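Local coordinates for DNA mismatch repair protein MutL (Aquifex aeolicus, PDB 6LZI) that probably couples ATP binding and hydrolysis in its N-terminal ATPase region, of the Bergerat fold, to the repair of mismatched DNA, at residues A[217-228]-A[259-268]. Numbering follows the deposited sequence.
Sequences GITLRAFVSRNQ and TLVVLYAELP
The carbonyl oxygen of Val262 takes the backbone N-H of Phe223 at 2.9 Å and also the CA-H of Ala222, whose CA lies 3.0 Å away. Such doubled acceptors recur along this antiparallel pair, in which eight backbone hydrogen bonds join strands 219-225 and 260-266 without a bulge, within the five-stranded mixed sheet of MutL's S5-clan domain. On one face the rings of Phe223 and Tyr264, diagonal neighbours, meet rim to rim, CE1 to CE1 at 3.7 Å, with planes at 84°. Tyr264 has CG anti to its carbonyl carbon (chi1 -62°), which brings the ring edge to the Arg221 oxygen, 3.6 Å from CD1; its hydroxyl is hydrogen-bonded to the Leu172 carbonyl and its ring meets Phe236. With an alanine in place of Tyr264, a gap is likely to open beside the Phe223 rim and the Leu172 carbonyl to lose this partner. On that same face the extended Arg221 forms a salt bridge with Glu210 of strand 209-213. On the other, Leu220 CD2 touches both Ala265 CB, at 3.8 Å, and Leu263 CD1, at 3.9 Å, while helix 292-298 covers Leu220 and Ala222. The chemistry thus implies a division of labour: main-chain bonds set the register of these two inner strands, and apolar groups join each face to a helix, 196-204 or 292-298.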
ATOM      1  N   GLY A 217     -28.301   7.886   0.737  1.00 71.81           N
ATOM      2  CA  GLY A 217     -27.195   8.067  -0.184  1.00 71.97           C
ATOM      3  C   GLY A 217     -25.861   7.862   0.506  1.00 70.72           C
ATOM      4  O   GLY A 217     -24.794   7.944  -0.109  1.00 69.23           O
ATOM      5  N   ILE A 218     -25.945   7.565   1.800  1.00 69.70           N
ATOM      6  CA  ILE A 218     -24.805   7.505   2.708  1.00 68.08           C
ATOM      7  C   ILE A 218     -24.734   6.101   3.284  1.00 62.73           C
ATOM      8  O   ILE A 218     -25.722   5.615   3.844  1.00 63.21           O
ATOM      9  CB  ILE A 218     -24.952   8.541   3.835  1.00 73.54           C
ATOM     10  CG1 ILE A 218     -24.071   8.163   5.026  1.00 71.88           C
ATOM     11  CG2 ILE A 218     -26.428   8.654   4.259  1.00 77.03           C
ATOM     12  CD1 ILE A 218     -22.599   8.092   4.731  1.00 67.41           C
ATOM     13  N   THR A 219     -23.572   5.449   3.168  1.00 58.06           N
ATOM     14  CA  THR A 219     -23.454   4.067   3.624  1.00 51.30           C
ATOM     15  C   THR A 219     -22.234   3.885   4.522  1.00 43.89           C
ATOM     16  O   THR A 219     -21.134   4.345   4.190  1.00 42.27           O
ATOM     17  CB  THR A 219     -23.413   3.118   2.422  1.00 55.01           C
ATOM     18  OG1 THR A 219     -24.577   3.361   1.613  1.00 58.89           O
ATOM     19  CG2 THR A 219     -23.442   1.670   2.880  1.00 52.69           C
ATOM     20  N   LEU A 220     -22.446   3.212   5.661  1.00 43.64           N
ATOM     21  CA  LEU A 220     -21.403   2.912   6.638  1.00 39.73           C
ATOM     22  C   LEU A 220     -21.366   1.412   6.891  1.00 36.21           C
ATOM     23  O   LEU A 220     -22.413   0.771   7.034  1.00 39.07           O
ATOM     24  CB  LEU A 220     -21.664   3.643   7.964  1.00 41.13           C
ATOM     25  CG  LEU A 220     -21.812   5.148   7.926  1.00 45.37           C
ATOM     26  CD1 LEU A 220     -22.355   5.643   9.286  1.00 45.63           C
ATOM     27  CD2 LEU A 220     -20.505   5.840   7.562  1.00 44.52           C
ATOM     28  N   ARG A 221     -20.164   0.862   6.908  1.00 35.54           N
ATOM     29  CA  ARG A 221     -19.902  -0.513   7.289  1.00 36.28           C
ATOM     30  C   ARG A 221     -18.687  -0.459   8.210  1.00 37.23           C
ATOM     31  O   ARG A 221     -17.607  -0.008   7.784  1.00 32.79           O
ATOM     32  CB  ARG A 221     -19.626  -1.366   6.041  1.00 35.73           C
ATOM     33  CG  ARG A 221     -19.513  -2.871   6.247  1.00 34.95           C
ATOM     34  CD  ARG A 221     -19.107  -3.545   4.938  1.00 35.93           C
ATOM     35  NE  ARG A 221     -19.221  -4.983   5.055  1.00 42.29           N
ATOM     36  CZ  ARG A 221     -18.892  -5.854   4.108  1.00 41.35           C
ATOM     37  NH1 ARG A 221     -18.408  -5.442   2.931  1.00 45.89           N
ATOM     38  NH2 ARG A 221     -19.048  -7.145   4.365  1.00 36.65           N
ATOM     39  N   ALA A 222     -18.852  -0.899   9.461  1.00 36.27           N
ATOM     40  CA  ALA A 222     -17.710  -0.981  10.360  1.00 36.65           C
ATOM     41  C   ALA A 222     -17.472  -2.401  10.856  1.00 33.13           C
ATOM     42  O   ALA A 222     -18.370  -3.263  10.846  1.00 29.50           O
ATOM     43  CB  ALA A 222     -17.863  -0.050  11.568  1.00 35.58           C
ATOM     44  N   PHE A 223     -16.253  -2.614  11.340  1.00 29.34           N
ATOM     45  CA  PHE A 223     -15.874  -3.839  12.036  1.00 25.80           C
ATOM     46  C   PHE A 223     -15.291  -3.404  13.355  1.00 26.40           C
ATOM     47  O   PHE A 223     -14.332  -2.622  13.349  1.00 30.46           O
ATOM     48  CB  PHE A 223     -14.837  -4.649  11.226  1.00 24.47           C
ATOM     49  CG  PHE A 223     -15.341  -4.986   9.844  1.00 25.43           C
ATOM     50  CD1 PHE A 223     -15.228  -4.047   8.802  1.00 26.29           C
ATOM     51  CD2 PHE A 223     -16.028  -6.167   9.619  1.00 28.66           C
ATOM     52  CE1 PHE A 223     -15.770  -4.331   7.514  1.00 28.50           C
ATOM     53  CE2 PHE A 223     -16.567  -6.447   8.393  1.00 28.61           C
ATOM     54  CZ  PHE A 223     -16.451  -5.517   7.325  1.00 26.83           C
ATOM     55  N   VAL A 224     -15.864  -3.894  14.463  1.00 30.49           N
ATOM     56  CA  VAL A 224     -15.496  -3.418  15.795  1.00 31.37           C
ATOM     57  C   VAL A 224     -15.023  -4.596  16.632  1.00 33.20           C
ATOM     58  O   VAL A 224     -15.585  -5.693  16.554  1.00 38.72           O
ATOM     59  CB  VAL A 224     -16.675  -2.687  16.486  1.00 36.64           C
ATOM     60  CG1 VAL A 224     -17.078  -1.501  15.651  1.00 39.25           C
ATOM     61  CG2 VAL A 224     -17.828  -3.611  16.661  1.00 42.77           C
ATOM     62  N   SER A 225     -13.986  -4.374  17.446  1.00 34.25           N
ATOM     63  CA  SER A 225     -13.582  -5.380  18.426  1.00 33.64           C
ATOM     64  C   SER A 225     -13.236  -4.657  19.707  1.00 37.79           C
ATOM     65  O   SER A 225     -12.386  -3.754  19.675  1.00 37.78           O
ATOM     66  CB  SER A 225     -12.378  -6.183  17.940  1.00 35.47           C
ATOM     67  OG  SER A 225     -11.995  -7.153  18.898  1.00 42.80           O
ATOM     68  N   ARG A 226     -13.852  -5.065  20.809  1.00 43.41           N
ATOM     69  CA  ARG A 226     -13.945  -4.136  21.927  1.00 49.73           C
ATOM     70  C   ARG A 226     -12.815  -4.192  22.932  1.00 63.57           C
ATOM     71  O   ARG A 226     -12.593  -3.195  23.636  1.00 68.60           O
ATOM     72  CB  ARG A 226     -15.254  -4.326  22.684  1.00 50.17           C
ATOM     73  CG  ARG A 226     -16.351  -3.626  21.972  1.00 48.02           C
ATOM     74  CD  ARG A 226     -17.530  -3.371  22.841  1.00 47.51           C
ATOM     75  NE  ARG A 226     -18.299  -2.318  22.216  1.00 48.45           N
ATOM     76  CZ  ARG A 226     -18.210  -1.033  22.542  1.00 51.23           C
ATOM     77  NH1 ARG A 226     -17.366  -0.625  23.491  1.00 53.71           N
ATOM     78  NH2 ARG A 226     -18.966  -0.155  21.905  1.00 52.24           N
ATOM     79  N   ASN A 227     -12.105  -5.296  23.083  1.00 66.81           N
ATOM     80  CA  ASN A 227     -11.255  -5.236  24.265  1.00 71.73           C
ATOM     81  C   ASN A 227      -9.890  -4.615  23.943  1.00 71.17           C
ATOM     82  O   ASN A 227      -9.703  -3.419  24.192  1.00 78.22           O
ATOM     83  CB  ASN A 227     -11.205  -6.610  24.918  1.00 76.66           C
ATOM     84  CG  ASN A 227     -12.449  -6.866  25.763  1.00 81.08           C
ATOM     85  OD1 ASN A 227     -12.836  -6.018  26.575  1.00 83.58           O
ATOM     86  ND2 ASN A 227     -13.103  -8.007  25.551  1.00 82.56           N
ATOM     87  N   GLN A 228      -8.945  -5.377  23.397  1.00 66.52           N
ATOM     88  CA  GLN A 228      -7.712  -4.816  22.793  1.00 61.39           C
ATOM     89  C   GLN A 228      -6.693  -4.225  23.778  1.00 65.60           C
ATOM     90  O   GLN A 228      -6.976  -3.273  24.500  1.00 64.91           O
ATOM     91  CB  GLN A 228      -8.051  -3.741  21.751  1.00 59.26           C
ATOM     92  CG  GLN A 228      -8.977  -4.196  20.624  1.00 56.90           C
ATOM     93  CD  GLN A 228      -8.712  -5.627  20.176  1.00 58.49           C
ATOM     94  OE1 GLN A 228      -9.490  -6.536  20.472  1.00 62.30           O
ATOM     95  NE2 GLN A 228      -7.631  -5.829  19.439  1.00 54.44           N
ATOM     96  N   THR A 259     -11.046   0.190  21.942  1.00 43.81           N
ATOM     97  CA  THR A 259     -11.786  -0.555  20.904  1.00 44.36           C
ATOM     98  C   THR A 259     -11.102  -0.454  19.526  1.00 43.56           C
ATOM     99  O   THR A 259     -10.581   0.598  19.151  1.00 40.39           O
ATOM    100  CB  THR A 259     -13.256  -0.060  20.785  1.00 43.85           C
ATOM    101  OG1 THR A 259     -13.907  -0.121  22.057  1.00 46.86           O
ATOM    102  CG2 THR A 259     -14.049  -0.896  19.759  1.00 41.47           C
ATOM    103  N   LEU A 260     -11.091  -1.542  18.751  1.00 36.88           N
ATOM    104  CA  LEU A 260     -10.702  -1.448  17.349  1.00 34.15           C
ATOM    105  C   LEU A 260     -11.932  -1.097  16.514  1.00 38.71           C
ATOM    106  O   LEU A 260     -12.972  -1.757  16.637  1.00 31.77           O
ATOM    107  CB  LEU A 260     -10.113  -2.773  16.847  1.00 32.45           C
ATOM    108  CG  LEU A 260     -10.038  -2.778  15.323  1.00 31.84           C
ATOM    109  CD1 LEU A 260      -8.887  -1.883  14.818  1.00 33.57           C
ATOM    110  CD2 LEU A 260      -9.946  -4.245  14.918  1.00 34.19           C
ATOM    111  N   VAL A 261     -11.818  -0.069  15.667  1.00 41.37           N
ATOM    112  CA  VAL A 261     -12.931   0.361  14.821  1.00 39.58           C
ATOM    113  C   VAL A 261     -12.403   0.563  13.417  1.00 34.53           C
ATOM    114  O   VAL A 261     -11.517   1.396  13.209  1.00 32.94           O
ATOM    115  CB  VAL A 261     -13.584   1.658  15.311  1.00 38.76           C
ATOM    116  CG1 VAL A 261     -14.715   2.036  14.359  1.00 37.91           C
ATOM    117  CG2 VAL A 261     -14.116   1.533  16.760  1.00 43.80           C
ATOM    118  N   VAL A 262     -12.922  -0.202  12.444  1.00 29.00           N
ATOM    119  CA  VAL A 262     -12.545  -0.011  11.061  1.00 28.34           C
ATOM    120  C   VAL A 262     -13.795   0.405  10.341  1.00 28.97           C
ATOM    121  O   VAL A 262     -14.727  -0.390  10.202  1.00 27.38           O
ATOM    122  CB  VAL A 262     -11.947  -1.267  10.412  1.00 30.96           C
ATOM    123  CG1 VAL A 262     -11.494  -0.926   8.992  1.00 28.38           C
ATOM    124  CG2 VAL A 262     -10.825  -1.840  11.284  1.00 29.45           C
ATOM    125  N   LEU A 263     -13.820   1.642   9.871  1.00 29.59           N
ATOM    126  CA  LEU A 263     -15.013   2.225   9.292  1.00 32.98           C
ATOM    127  C   LEU A 263     -14.820   2.442   7.799  1.00 29.98           C
ATOM    128  O   LEU A 263     -13.916   3.172   7.379  1.00 31.46           O
ATOM    129  CB  LEU A 263     -15.359   3.549   9.973  1.00 34.84           C
ATOM    130  CG  LEU A 263     -16.491   4.377   9.354  1.00 40.80           C
ATOM    131  CD1 LEU A 263     -17.847   3.706   9.552  1.00 41.32           C
ATOM    132  CD2 LEU A 263     -16.496   5.772   9.951  1.00 48.04           C
ATOM    133  N   TYR A 264     -15.687   1.823   7.012  1.00 32.87           N
ATOM    134  CA  TYR A 264     -15.760   2.037   5.568  1.00 34.80           C
ATOM    135  C   TYR A 264     -16.970   2.905   5.284  1.00 37.39           C
ATOM    136  O   TYR A 264     -18.110   2.461   5.443  1.00 38.07           O
ATOM    137  CB  TYR A 264     -15.876   0.704   4.828  1.00 28.84           C
ATOM    138  CG  TYR A 264     -14.665  -0.169   5.049  1.00 24.63           C
ATOM    139  CD1 TYR A 264     -14.563  -0.998   6.191  1.00 25.72           C
ATOM    140  CD2 TYR A 264     -13.633  -0.138   4.136  1.00 23.81           C
ATOM    141  CE1 TYR A 264     -13.403  -1.794   6.349  1.00 25.40           C
ATOM    142  CE2 TYR A 264     -12.468  -0.917   4.317  1.00 23.24           C
ATOM    143  CZ  TYR A 264     -12.409  -1.754   5.429  1.00 24.20           C
ATOM    144  OH  TYR A 264     -11.277  -2.513   5.650  1.00 24.79           O
ATOM    145  N   ALA A 265     -16.720   4.145   4.884  1.00 43.27           N
ATOM    146  CA  ALA A 265     -17.771   5.090   4.558  1.00 41.07           C
ATOM    147  C   ALA A 265     -17.818   5.273   3.046  1.00 42.18           C
ATOM    148  O   ALA A 265     -16.775   5.391   2.393  1.00 43.85           O
ATOM    149  CB  ALA A 265     -17.528   6.436   5.243  1.00 41.44           C
ATOM    150  N   GLU A 266     -19.030   5.295   2.508  1.00 47.75           N
ATOM    151  CA  GLU A 266     -19.300   5.566   1.105  1.00 52.73           C
ATOM    152  C   GLU A 266     -20.216   6.778   1.044  1.00 56.32           C
ATOM    153  O   GLU A 266     -21.329   6.743   1.578  1.00 52.49           O
ATOM    154  CB  GLU A 266     -19.955   4.361   0.436  1.00 57.50           C
ATOM    155  CG  GLU A 266     -19.683   4.226  -1.060  1.00 62.88           C
ATOM    156  CD  GLU A 266     -20.880   3.648  -1.780  1.00 64.81           C
ATOM    157  OE1 GLU A 266     -21.978   4.245  -1.680  1.00 65.86           O
ATOM    158  OE2 GLU A 266     -20.742   2.572  -2.402  1.00 61.98           O
ATOM    159  N   LEU A 267     -19.746   7.842   0.407  1.00 62.74           N
ATOM    160  CA  LEU A 267     -20.478   9.091   0.308  1.00 65.10           C
ATOM    161  C   LEU A 267     -20.428   9.604  -1.123  1.00 65.49           C
ATOM    162  O   LEU A 267     -19.441   9.367  -1.838  1.00 58.87           O
ATOM    163  CB  LEU A 267     -19.896  10.150   1.257  1.00 65.03           C
ATOM    164  CG  LEU A 267     -20.246   9.960   2.733  1.00 62.77           C
ATOM    165  CD1 LEU A 267     -19.003  10.011   3.619  1.00 59.94           C
ATOM    166  CD2 LEU A 267     -21.280  11.000   3.169  1.00 67.97           C
ATOM    167  N   PRO A 268     -21.494  10.279  -1.580  1.00 68.87           N
ATOM    168  CA  PRO A 268     -21.431  10.932  -2.888  1.00 68.86           C
ATOM    169  C   PRO A 268     -20.464  12.104  -2.840  1.00 71.90           C
ATOM    170  O   PRO A 268     -20.296  12.740  -1.788  1.00 72.81           O
ATOM    171  CB  PRO A 268     -22.881  11.401  -3.121  1.00 69.28           C
ATOM    172  CG  PRO A 268     -23.463  11.532  -1.762  1.00 70.21           C
ATOM    173  CD  PRO A 268     -22.793  10.487  -0.913  1.00 70.08           C
TER